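Long-range contact in heat-shock protein cognate (HSC) co-chaperone sgt12 (Aspergillus fumigatus, PDB 3SZ7), which acts as an HSC co-chaperone that preferentially binds tail-anchored proteins bound for the endoplasmic reticulum and directs them to the GET pathway via get4 and get5: residues E17-M22 against D32-A37. Residues are numbered along the deposited sequence; the frame is centred on the assembly and turned at random.
Sequences EGNAAM and DLYTQA
The hydroxyl of Tyr34 donates a hydrogen bond to the side-chain carbonyl of Asn19, with OH and OD1 2.6 Å apart. The bond lies in the plane of the amide and meets OD1 on a lone pair, at a C=O...O angle of 143°. Seen from the ring, OD1 sits at the edge, near the ring plane, while the amide itself is turned 73° out of that plane. The CB of Asn19 points away from helix 27-40; a chi1 of -77° sets CG beside its own backbone N, and from there OD1 bends back to the hydroxyl.

To get that far the tyrosine ring runs across helix 9-23 at Gly18, where the lack of a side chain lets CE1 come within 3.6 Å of Gly18 CA. Met22 closes in obliquely, CG lying 3.4 Å from Tyr34 OH and 4.1 Å from CE2. Beside the tyrosine, the CB of Leu33 is directed toward the other helix and packs on Gly18, and CD1 rests against the backbone carbonyl of Glu17 (3.5 Å to O) and reaches Ala21 CB at 4.3 Å.

The two helices are the antiparallel pair of the first predicted TPR repeat; the axes of 17-22 and 32-37 approach to 8.8 Å, with Gly18 and Leu33 facing each other. Helix 45-57 packs on the same tyrosine through Asn50 and Arg51, and Asn50 also touches Asn19. The buried phenol thus has its hydroxyl hydrogen satisfied by Asn19 OD1, and this directed bond probably helps hold the ring across Gly18, together with the packing around it.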
loop_
_atom_site.group_PDB
_atom_site.type_symbol
_atom_site.label_atom_id
_atom_site.label_comp_id
_atom_site.label_asym_id
_atom_site.label_seq_id
_atom_site.Cartn_x
_atom_site.Cartn_y
_atom_site.Cartn_z
ATOM N N GLU A 17 13.724 0.163 16.964
ATOM C CA GLU A 17 12.800 0.502 18.039
ATOM C C GLU A 17 11.414 0.778 17.465
ATOM O O GLU A 17 10.398 0.478 18.095
ATOM C CB GLU A 17 13.316 1.705 18.826
ATOM C CG GLU A 17 14.605 1.413 19.587
ATOM C CD GLU A 17 15.162 2.626 20.306
ATOM O OE1 GLU A 17 14.614 3.735 20.129
ATOM O OE2 GLU A 17 16.151 2.469 21.053
ATOM N N GLY A 18 11.383 1.347 16.263
ATOM C CA GLY A 18 10.138 1.537 15.541
ATOM C C GLY A 18 9.505 0.210 15.160
ATOM O O GLY A 18 8.289 0.037 15.269
ATOM N N ASN A 19 10.331 -0.730 14.707
ATOM C CA ASN A 19 9.852 -2.060 14.345
ATOM C C ASN A 19 9.258 -2.796 15.542
ATOM O O ASN A 19 8.263 -3.511 15.414
ATOM C CB ASN A 19 10.977 -2.895 13.731
ATOM C CG ASN A 19 11.270 -2.520 12.289
ATOM O OD1 ASN A 19 10.692 -1.581 11.742
ATOM N ND2 ASN A 19 12.179 -3.259 11.665
ATOM N N ALA A 20 9.882 -2.625 16.703
ATOM C CA ALA A 20 9.394 -3.237 17.933
ATOM C C ALA A 20 8.057 -2.632 18.347
ATOM O O ALA A 20 7.179 -3.332 18.845
ATOM C CB ALA A 20 10.421 -3.087 19.049
ATOM N N ALA A 21 7.910 -1.327 18.138
ATOM C CA ALA A 21 6.657 -0.645 18.436
ATOM C C ALA A 21 5.528 -1.201 17.567
ATOM O O ALA A 21 4.429 -1.467 18.054
ATOM C CB ALA A 21 6.807 0.857 18.235
ATOM N N MET A 22 5.809 -1.375 16.278
ATOM C CA MET A 22 4.858 -1.999 15.362
ATOM C C MET A 22 4.392 -3.354 15.884
ATOM O O MET A 22 3.204 -3.663 15.859
ATOM C CB MET A 22 5.482 -2.171 13.974
ATOM C CG MET A 22 5.666 -0.877 13.209
ATOM S SD MET A 22 4.090 -0.134 12.754
ATOM C CE MET A 22 3.445 -1.359 11.619
ATOM N N ASP A 32 6.466 7.991 15.335
ATOM C CA ASP A 32 7.399 8.971 15.884
ATOM C C ASP A 32 8.849 8.505 15.799
ATOM O O ASP A 32 9.737 9.297 15.488
ATOM C CB ASP A 32 7.053 9.351 17.324
ATOM C CG ASP A 32 7.943 10.464 17.852
ATOM O OD1 ASP A 32 7.791 11.614 17.389
ATOM O OD2 ASP A 32 8.797 10.192 18.720
ATOM N N LEU A 33 9.083 7.223 16.068
ATOM C CA LEU A 33 10.430 6.657 16.019
ATOM C C LEU A 33 11.003 6.607 14.601
ATOM O O LEU A 33 12.187 6.880 14.388
ATOM C CB LEU A 33 10.437 5.260 16.643
ATOM C CG LEU A 33 10.242 5.240 18.167
ATOM C CD1 LEU A 33 9.799 3.867 18.649
ATOM C CD2 LEU A 33 11.521 5.679 18.865
ATOM N N TYR A 34 10.166 6.254 13.632
ATOM C CA TYR A 34 10.596 6.234 12.241
ATOM C C TYR A 34 10.888 7.654 11.776
ATOM O O TYR A 34 11.798 7.886 10.977
ATOM C CB TYR A 34 9.508 5.625 11.354
ATOM C CG TYR A 34 9.295 4.140 11.539
ATOM C CD1 TYR A 34 10.360 3.284 11.793
ATOM C CD2 TYR A 34 8.023 3.591 11.442
ATOM C CE1 TYR A 34 10.160 1.923 11.952
ATOM C CE2 TYR A 34 7.814 2.234 11.599
ATOM C CZ TYR A 34 8.879 1.406 11.854
ATOM O OH TYR A 34 8.657 0.057 12.001
ATOM N N THR A 35 10.085 8.597 12.263
ATOM C CA THR A 35 10.275 10.010 11.957
ATOM C C THR A 35 11.612 10.509 12.504
ATOM O O THR A 35 12.299 11.302 11.858
ATOM C CB THR A 35 9.125 10.862 12.528
ATOM O OG1 THR A 35 7.889 10.479 11.905
ATOM C CG2 THR A 35 9.375 12.347 12.289
ATOM N N GLN A 36 11.976 10.048 13.697
ATOM C CA GLN A 36 13.284 10.378 14.261
ATOM C C GLN A 36 14.413 9.809 13.408
ATOM O O GLN A 36 15.431 10.464 13.204
ATOM C CB GLN A 36 13.411 9.866 15.695
ATOM C CG GLN A 36 12.497 10.555 16.686
ATOM C CD GLN A 36 12.677 10.018 18.088
ATOM O OE1 GLN A 36 11.704 9.719 18.780
ATOM N NE2 GLN A 36 13.927 9.885 18.512
ATOM N N ALA A 37 14.231 8.586 12.916
ATOM C CA ALA A 37 15.224 7.970 12.044
ATOM C C ALA A 37 15.359 8.780 10.758
ATOM O O ALA A 37 16.461 8.974 10.241
ATOM C CB ALA A 37 14.849 6.531 11.734
#